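Local coordinates for malonyl CoA-acyl carrier protein transacylase (Clostridium perfringens, PDB 3PTW) that probably transfers the malonyl group from malonyl-CoA to acyl carrier protein, the step that supplies extender units for fatty acid synthesis, at residues S87-S101 / K221-Y235. Numbering follows the deposited sequence.
Sequences SCGLSLGEYSALIHS and KLNGIVMSNVKGEAY
The buried carboxylate of E94 is gripped by four hydrogen bonds, two to each oxygen. OE1 accepts a hydrogen bond from N229 N on its syn side, N to OE1 2.9 Å, and a second from a water that accepts from G89 N and also donates to M227 O. OE2 accepts a bond from the Y235 hydroxyl on its anti side, OH to OE2 2.6 Å, and another from a water shared with S228 OG. With CG anti to the backbone N (chi1 176°) and the chain extended beyond it, E94 reaches from its helix to N229, just beyond strand 225-228; its carboxylate stands nearly perpendicular to the Y235 ring, 81° between planes, and approaches that ring at its edge. Beside it, the N229 amide clasps the turn after strand 87-89: ND2 donates almost straight to G89 O, which lies in the amide plane, while N229 OD1 accepts a more bent bond from S91 N, 2.7 Å away. These two bonds hold the amide at both ends, and D258 takes a second bond from ND2. This turn, G89-L90-S91-L92-G93, has the GxSxG pattern and the positive phi at its serine (65°) expected of a nucleophile elbow, consistent with S91 being the acyl-carrying serine of the acyltransferase family; its OG is hydrogen-bonded to R116. Strands 87-89 and 225-228 run parallel, S87 bonding through its N to I225 O and through its O to M227 N. Helix 93-100 packs against this strand pair: A97 CB meets V226 CG1 at 3.8 Å, and L98 CD2 sits between that methyl, L222 CD1 and one face of the Y235 ring, a CH-pi contact 4.2 Å from the centroid. Farther along, S101 O accepts a bond from N223 N (2.9 Å) and, weakly, from N223 ND2, while S101 CB touches V226 CG2.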
ATOM      1  N   SER A  87     -11.698  -0.975  -4.394  1.00 30.03           N
ATOM      2  CA  SER A  87     -10.426  -0.371  -4.003  1.00 29.69           C
ATOM      3  C   SER A  87      -9.364  -1.381  -3.595  1.00 29.75           C
ATOM      4  O   SER A  87      -9.652  -2.555  -3.368  1.00 30.13           O
ATOM      5  CB  SER A  87     -10.629   0.681  -2.902  1.00 30.00           C
ATOM      6  OG  SER A  87     -11.062   0.111  -1.683  1.00 41.43           O
ATOM      7  N   CYS A  88      -8.122  -0.916  -3.540  1.00 29.98           N
ATOM      8  CA  CYS A  88      -7.040  -1.704  -2.973  1.00 29.75           C
ATOM      9  C   CYS A  88      -5.865  -0.807  -2.720  1.00 29.24           C
ATOM     10  O   CYS A  88      -5.917   0.390  -3.040  1.00 29.56           O
ATOM     11  CB  CYS A  88      -6.656  -2.883  -3.878  1.00 29.64           C
ATOM     12  SG  CYS A  88      -5.529  -2.545  -5.202  1.00 37.22           S
ATOM     13  N   GLY A  89      -4.830  -1.393  -2.123  1.00 28.56           N
ATOM     14  CA  GLY A  89      -3.568  -0.730  -1.851  1.00 28.99           C
ATOM     15  C   GLY A  89      -2.402  -1.668  -2.129  1.00 29.68           C
ATOM     16  O   GLY A  89      -2.579  -2.761  -2.694  1.00 29.41           O
ATOM     17  N   LEU A  90      -1.204  -1.243  -1.734  1.00 29.79           N
ATOM     18  CA  LEU A  90       0.003  -2.041  -1.950  1.00 29.93           C
ATOM     19  C   LEU A  90       0.684  -2.109  -0.600  1.00 29.57           C
ATOM     20  O   LEU A  90       1.358  -1.149  -0.183  1.00 29.69           O
ATOM     21  CB  LEU A  90       0.893  -1.378  -3.017  1.00 30.31           C
ATOM     22  CG  LEU A  90       2.269  -1.859  -3.542  1.00 40.25           C
ATOM     23  CD1 LEU A  90       3.063  -2.790  -2.630  1.00 30.93           C
ATOM     24  CD2 LEU A  90       2.180  -2.468  -4.876  1.00 30.83           C
ATOM     25  N   SER A  91       0.467  -3.240   0.086  1.00 28.94           N
ATOM     26  CA  SER A  91       0.822  -3.431   1.495  1.00 28.16           C
ATOM     27  C   SER A  91      -0.006  -2.502   2.406  1.00 28.03           C
ATOM     28  O   SER A  91      -1.155  -2.828   2.728  1.00 28.16           O
ATOM     29  CB  SER A  91       2.346  -3.331   1.735  1.00 28.52           C
ATOM     30  OG  SER A  91       2.673  -3.523   3.104  1.00 35.06           O
ATOM     31  N   LEU A  92       0.544  -1.352   2.791  1.00 27.31           N
ATOM     32  CA  LEU A  92      -0.101  -0.485   3.782  1.00 27.49           C
ATOM     33  C   LEU A  92      -1.465   0.067   3.363  1.00 28.21           C
ATOM     34  O   LEU A  92      -2.390   0.125   4.186  1.00 27.94           O
ATOM     35  CB  LEU A  92       0.811   0.678   4.184  1.00 27.04           C
ATOM     36  CG  LEU A  92       0.172   1.727   5.107  1.00 30.32           C
ATOM     37  CD1 LEU A  92      -0.182   1.146   6.480  1.00 26.69           C
ATOM     38  CD2 LEU A  92       1.069   2.940   5.252  1.00 27.24           C
ATOM     39  N   GLY A  93      -1.582   0.482   2.101  1.00 28.84           N
ATOM     40  CA  GLY A  93      -2.833   1.057   1.572  1.00 28.48           C
ATOM     41  C   GLY A  93      -4.028   0.102   1.588  1.00 28.66           C
ATOM     42  O   GLY A  93      -5.173   0.537   1.403  1.00 29.25           O
ATOM     43  N   GLU A  94      -3.773  -1.189   1.827  1.00 27.46           N
ATOM     44  CA  GLU A  94      -4.852  -2.165   2.015  1.00 27.50           C
ATOM     45  C   GLU A  94      -5.677  -1.798   3.238  1.00 27.10           C
ATOM     46  O   GLU A  94      -6.894  -2.014   3.259  1.00 26.61           O
ATOM     47  CB  GLU A  94      -4.308  -3.587   2.161  1.00 27.96           C
ATOM     48  CG  GLU A  94      -5.381  -4.655   2.463  1.00 29.53           C
ATOM     49  CD  GLU A  94      -5.007  -6.005   1.914  1.00 28.24           C
ATOM     50  OE1 GLU A  94      -4.332  -6.053   0.849  1.00 29.65           O
ATOM     51  OE2 GLU A  94      -5.389  -7.023   2.538  1.00 30.25           O
ATOM     52  N   TYR A  95      -5.017  -1.204   4.240  1.00 27.00           N
ATOM     53  CA  TYR A  95      -5.723  -0.684   5.419  1.00 26.42           C
ATOM     54  C   TYR A  95      -6.646   0.487   5.084  1.00 26.98           C
ATOM     55  O   TYR A  95      -7.771   0.520   5.558  1.00 28.24           O
ATOM     56  CB  TYR A  95      -4.759  -0.350   6.567  1.00 25.74           C
ATOM     57  CG  TYR A  95      -4.230  -1.606   7.222  1.00 27.35           C
ATOM     58  CD1 TYR A  95      -4.861  -2.154   8.336  1.00 26.08           C
ATOM     59  CD2 TYR A  95      -3.115  -2.272   6.702  1.00 25.86           C
ATOM     60  CE1 TYR A  95      -4.397  -3.323   8.924  1.00 27.69           C
ATOM     61  CE2 TYR A  95      -2.645  -3.452   7.288  1.00 26.97           C
ATOM     62  CZ  TYR A  95      -3.289  -3.961   8.398  1.00 26.30           C
ATOM     63  OH  TYR A  95      -2.841  -5.123   8.993  1.00 27.79           O
ATOM     64  N   SER A  96      -6.189   1.427   4.258  1.00 26.70           N
ATOM     65  CA  SER A  96      -7.046   2.548   3.857  1.00 26.61           C
ATOM     66  C   SER A  96      -8.268   2.031   3.096  1.00 27.37           C
ATOM     67  O   SER A  96      -9.343   2.598   3.191  1.00 28.14           O
ATOM     68  CB  SER A  96      -6.300   3.546   2.952  1.00 25.80           C
ATOM     69  OG  SER A  96      -5.074   4.005   3.513  1.00 29.36           O
ATOM     70  N   ALA A  97      -8.074   0.987   2.297  1.00 27.28           N
ATOM     71  CA  ALA A  97      -9.192   0.396   1.562  1.00 28.38           C
ATOM     72  C   ALA A  97     -10.205  -0.222   2.545  1.00 30.00           C
ATOM     73  O   ALA A  97     -11.407   0.033   2.430  1.00 31.59           O
ATOM     74  CB  ALA A  97      -8.691  -0.618   0.550  1.00 27.48           C
ATOM     75  N   LEU A  98      -9.723  -0.969   3.545  1.00 29.35           N
ATOM     76  CA  LEU A  98     -10.628  -1.599   4.519  1.00 28.85           C
ATOM     77  C   LEU A  98     -11.385  -0.596   5.391  1.00 28.57           C
ATOM     78  O   LEU A  98     -12.527  -0.856   5.738  1.00 28.74           O
ATOM     79  CB  LEU A  98      -9.916  -2.622   5.406  1.00 28.17           C
ATOM     80  CG  LEU A  98      -9.393  -3.892   4.742  1.00 33.06           C
ATOM     81  CD1 LEU A  98      -8.416  -4.623   5.682  1.00 28.35           C
ATOM     82  CD2 LEU A  98     -10.521  -4.801   4.310  1.00 28.29           C
ATOM     83  N   ILE A  99     -10.742   0.524   5.743  1.00 27.95           N
ATOM     84  CA  ILE A  99     -11.407   1.636   6.417  1.00 28.63           C
ATOM     85  C   ILE A  99     -12.456   2.257   5.502  1.00 30.05           C
ATOM     86  O   ILE A  99     -13.575   2.514   5.927  1.00 31.89           O
ATOM     87  CB  ILE A  99     -10.406   2.749   6.878  1.00 28.06           C
ATOM     88  CG1 ILE A  99      -9.495   2.241   8.004  1.00 27.45           C
ATOM     89  CG2 ILE A  99     -11.167   4.045   7.295  1.00 27.06           C
ATOM     90  CD1 ILE A  99      -8.204   3.086   8.231  1.00 26.60           C
ATOM     91  N   HIS A 100     -12.097   2.488   4.244  1.00 29.63           N
ATOM     92  CA  HIS A 100     -13.041   3.049   3.262  1.00 29.69           C
ATOM     93  C   HIS A 100     -14.275   2.147   3.184  1.00 30.08           C
ATOM     94  O   HIS A 100     -15.404   2.640   3.135  1.00 29.89           O
ATOM     95  CB  HIS A 100     -12.330   3.251   1.907  1.00 29.42           C
ATOM     96  CG  HIS A 100     -13.244   3.483   0.744  1.00 29.52           C
ATOM     97  ND1 HIS A 100     -14.205   4.471   0.730  1.00 30.60           N
ATOM     98  CD2 HIS A 100     -13.320   2.867  -0.458  1.00 29.63           C
ATOM     99  CE1 HIS A 100     -14.851   4.436  -0.423  1.00 30.67           C
ATOM    100  NE2 HIS A 100     -14.318   3.483  -1.170  1.00 30.78           N
ATOM    101  N   SER A 101     -14.051   0.828   3.253  1.00 30.06           N
ATOM    102  CA  SER A 101     -15.136  -0.150   3.203  1.00 30.63           C
ATOM    103  C   SER A 101     -15.995  -0.182   4.469  1.00 30.53           C
ATOM    104  O   SER A 101     -17.044  -0.796   4.468  1.00 30.54           O
ATOM    105  CB  SER A 101     -14.599  -1.564   2.934  1.00 30.79           C
ATOM    106  OG  SER A 101     -14.213  -2.224   4.135  1.00 27.34           O
ATOM    107  N   LYS A 221     -18.367  -6.038   8.724  1.00 42.55           N
ATOM    108  CA  LYS A 221     -18.608  -6.433   7.348  1.00 42.81           C
ATOM    109  C   LYS A 221     -18.082  -5.347   6.381  1.00 41.44           C
ATOM    110  O   LYS A 221     -18.173  -4.147   6.661  1.00 40.36           O
ATOM    111  CB  LYS A 221     -20.113  -6.669   7.172  1.00 44.57           C
ATOM    112  CG  LYS A 221     -20.615  -6.824   5.750  1.00 63.43           C
ATOM    113  CD  LYS A 221     -22.122  -6.564   5.679  1.00 47.02           C
ATOM    114  CE  LYS A 221     -22.635  -6.674   4.252  1.00 64.72           C
ATOM    115  NZ  LYS A 221     -22.176  -5.539   3.404  1.00 46.59           N
ATOM    116  N   LEU A 222     -17.516  -5.777   5.255  1.00 41.46           N
ATOM    117  CA  LEU A 222     -17.052  -4.844   4.219  1.00 40.90           C
ATOM    118  C   LEU A 222     -18.209  -4.325   3.394  1.00 40.90           C
ATOM    119  O   LEU A 222     -19.119  -5.079   3.032  1.00 41.32           O
ATOM    120  CB  LEU A 222     -16.064  -5.491   3.244  1.00 40.69           C
ATOM    121  CG  LEU A 222     -15.016  -6.551   3.590  1.00 50.75           C
ATOM    122  CD1 LEU A 222     -13.747  -6.250   2.810  1.00 39.59           C
ATOM    123  CD2 LEU A 222     -14.727  -6.629   5.068  1.00 40.84           C
ATOM    124  N   ASN A 223     -18.170  -3.034   3.109  1.00 40.78           N
ATOM    125  CA  ASN A 223     -18.951  -2.475   2.021  1.00 42.31           C
ATOM    126  C   ASN A 223     -18.112  -2.472   0.765  1.00 40.97           C
ATOM    127  O   ASN A 223     -16.911  -2.197   0.826  1.00 41.11           O
ATOM    128  CB  ASN A 223     -19.341  -1.049   2.334  1.00 44.42           C
ATOM    129  CG  ASN A 223     -20.566  -0.972   3.155  1.00 53.96           C
ATOM    130  OD1 ASN A 223     -21.686  -0.996   2.630  1.00 47.42           O
ATOM    131  ND2 ASN A 223     -20.382  -0.883   4.463  1.00 46.39           N
ATOM    132  N   GLY A 224     -18.737  -2.760  -0.368  1.00 39.80           N
ATOM    133  CA  GLY A 224     -18.029  -2.801  -1.635  1.00 38.79           C
ATOM    134  C   GLY A 224     -16.945  -3.858  -1.695  1.00 37.90           C
ATOM    135  O   GLY A 224     -16.975  -4.866  -0.970  1.00 38.22           O
ATOM    136  N   ILE A 225     -15.986  -3.633  -2.579  1.00 36.34           N
ATOM    137  CA  ILE A 225     -15.003  -4.653  -2.920  1.00 34.79           C
ATOM    138  C   ILE A 225     -13.632  -4.129  -2.566  1.00 33.23           C
ATOM    139  O   ILE A 225     -13.266  -3.016  -2.953  1.00 33.36           O
ATOM    140  CB  ILE A 225     -15.068  -5.027  -4.418  1.00 35.67           C
ATOM    141  CG1 ILE A 225     -16.393  -5.733  -4.734  1.00 40.37           C
ATOM    142  CG2 ILE A 225     -13.885  -5.921  -4.819  1.00 39.53           C
ATOM    143  CD1 ILE A 225     -16.704  -5.839  -6.233  1.00 38.57           C
ATOM    144  N   VAL A 226     -12.896  -4.920  -1.795  1.00 32.02           N
ATOM    145  CA  VAL A 226     -11.519  -4.604  -1.464  1.00 31.28           C
ATOM    146  C   VAL A 226     -10.699  -5.777  -1.958  1.00 31.69           C
ATOM    147  O   VAL A 226     -11.077  -6.940  -1.721  1.00 32.31           O
ATOM    148  CB  VAL A 226     -11.324  -4.401   0.058  1.00 30.71           C
ATOM    149  CG1 VAL A 226      -9.853  -4.196   0.391  1.00 21.35           C
ATOM    150  CG2 VAL A 226     -12.150  -3.233   0.539  1.00 22.05           C
ATOM    151  N   MET A 227      -9.616  -5.480  -2.673  1.00 31.13           N
ATOM    152  CA  MET A 227      -8.708  -6.521  -3.152  1.00 31.88           C
ATOM    153  C   MET A 227      -7.695  -6.886  -2.075  1.00 30.81           C
ATOM    154  O   MET A 227      -7.122  -6.007  -1.392  1.00 29.99           O
ATOM    155  CB  MET A 227      -7.986  -6.107  -4.448  1.00 33.07           C
ATOM    156  CG  MET A 227      -8.903  -5.786  -5.613  1.00 30.62           C
ATOM    157  SD  MET A 227      -9.949  -7.197  -6.049  1.00 36.43           S
ATOM    158  CE  MET A 227     -11.032  -6.547  -7.302  1.00 31.83           C
ATOM    159  N   SER A 228      -7.489  -8.190  -1.911  1.00 30.60           N
ATOM    160  CA  SER A 228      -6.489  -8.681  -0.979  1.00 30.05           C
ATOM    161  C   SER A 228      -5.151  -8.855  -1.680  1.00 29.83           C
ATOM    162  O   SER A 228      -5.077  -9.533  -2.712  1.00 30.30           O
ATOM    163  CB  SER A 228      -6.937  -9.995  -0.336  1.00 30.20           C
ATOM    164  OG  SER A 228      -5.812 -10.751   0.138  1.00 24.37           O
ATOM    165  N   ASN A 229      -4.110  -8.238  -1.107  1.00 28.65           N
ATOM    166  CA  ASN A 229      -2.725  -8.391  -1.558  1.00 27.49           C
ATOM    167  C   ASN A 229      -2.267  -9.853  -1.472  1.00 27.32           C
ATOM    168  O   ASN A 229      -1.506 -10.329  -2.325  1.00 27.33           O
ATOM    169  CB  ASN A 229      -1.743  -7.515  -0.725  1.00 26.90           C
ATOM    170  CG  ASN A 229      -1.838  -5.996  -1.013  1.00 29.83           C
ATOM    171  OD1 ASN A 229      -1.346  -5.188  -0.215  1.00 27.34           O
ATOM    172  ND2 ASN A 229      -2.431  -5.609  -2.137  1.00 27.10           N
ATOM    173  N   VAL A 230      -2.702 -10.559  -0.429  1.00 27.24           N
ATOM    174  CA  VAL A 230      -2.334 -11.975  -0.247  1.00 27.78           C
ATOM    175  C   VAL A 230      -2.975 -12.857  -1.323  1.00 28.74           C
ATOM    176  O   VAL A 230      -2.301 -13.700  -1.929  1.00 28.46           O
ATOM    177  CB  VAL A 230      -2.725 -12.526   1.166  1.00 28.52           C
ATOM    178  CG1 VAL A 230      -2.608 -14.059   1.220  1.00 32.89           C
ATOM    179  CG2 VAL A 230      -1.847 -11.913   2.233  1.00 31.75           C
ATOM    180  N   LYS A 231      -4.272 -12.655  -1.537  1.00 29.38           N
ATOM    181  CA  LYS A 231      -5.076 -13.497  -2.429  1.00 30.61           C
ATOM    182  C   LYS A 231      -4.844 -13.200  -3.912  1.00 30.72           C
ATOM    183  O   LYS A 231      -4.946 -14.098  -4.744  1.00 31.43           O
ATOM    184  CB  LYS A 231      -6.563 -13.300  -2.117  1.00 31.66           C
ATOM    185  CG  LYS A 231      -7.041 -13.929  -0.785  1.00 36.68           C
ATOM    186  CD  LYS A 231      -8.575 -13.796  -0.611  1.00 33.52           C
ATOM    187  CE  LYS A 231      -9.334 -14.582  -1.672  1.00 37.81           C
ATOM    188  NZ  LYS A 231     -10.799 -14.405  -1.547  1.00 35.61           N
ATOM    189  N   GLY A 232      -4.551 -11.932  -4.230  1.00 29.58           N
ATOM    190  CA  GLY A 232      -4.536 -11.456  -5.611  1.00 29.24           C
ATOM    191  C   GLY A 232      -5.946 -11.311  -6.169  1.00 30.65           C
ATOM    192  O   GLY A 232      -6.152 -11.414  -7.377  1.00 30.67           O
ATOM    193  N   GLU A 233      -6.918 -11.081  -5.284  1.00 31.57           N
ATOM    194  CA  GLU A 233      -8.336 -11.011  -5.657  1.00 32.93           C
ATOM    195  C   GLU A 233      -9.152 -10.520  -4.467  1.00 32.22           C
ATOM    196  O   GLU A 233      -8.601 -10.289  -3.384  1.00 30.93           O
ATOM    197  CB  GLU A 233      -8.871 -12.364  -6.155  1.00 34.70           C
ATOM    198  CG  GLU A 233      -8.676 -13.522  -5.201  1.00 48.18           C
ATOM    199  CD  GLU A 233      -9.073 -14.869  -5.792  1.00 37.02           C
ATOM    200  OE1 GLU A 233      -8.991 -15.044  -7.026  1.00 49.69           O
ATOM    201  OE2 GLU A 233      -9.451 -15.766  -5.007  1.00 49.73           O
ATOM    202  N   ALA A 234     -10.456 -10.368  -4.674  1.00 32.21           N
ATOM    203  CA  ALA A 234     -11.317  -9.717  -3.686  1.00 32.59           C
ATOM    204  C   ALA A 234     -11.433 -10.515  -2.383  1.00 33.54           C
ATOM    205  O   ALA A 234     -11.452 -11.752  -2.405  1.00 33.57           O
ATOM    206  CB  ALA A 234     -12.714  -9.439  -4.290  1.00 32.96           C
ATOM    207  N   TYR A 235     -11.486  -9.793  -1.256  1.00 33.95           N
ATOM    208  CA  TYR A 235     -12.008 -10.335  -0.005  1.00 35.30           C
ATOM    209  C   TYR A 235     -13.427 -10.834  -0.264  1.00 37.55           C
ATOM    210  O   TYR A 235     -14.235 -10.122  -0.877  1.00 37.96           O
ATOM    211  CB  TYR A 235     -12.112  -9.246   1.060  1.00 35.25           C
ATOM    212  CG  TYR A 235     -10.842  -8.907   1.807  1.00 35.06           C
ATOM    213  CD1 TYR A 235     -10.580  -9.468   3.059  1.00 34.57           C
ATOM    214  CD2 TYR A 235      -9.928  -7.991   1.290  1.00 33.46           C
ATOM    215  CE1 TYR A 235      -9.419  -9.136   3.775  1.00 34.77           C
ATOM    216  CE2 TYR A 235      -8.761  -7.653   1.996  1.00 33.90           C
ATOM    217  CZ  TYR A 235      -8.515  -8.232   3.240  1.00 33.48           C
ATOM    218  OH  TYR A 235      -7.366  -7.918   3.950  1.00 33.67           O
TER
HETATM  219  O   HOH W   1     -13.811  -0.494  -2.117  1.00 28.24           O
HETATM  220  O   HOH W   2      -5.320  -4.152  -0.970  1.00 23.63           O
HETATM  221  O   HOH W   3      -4.323  -9.408   2.114  1.00 28.80           O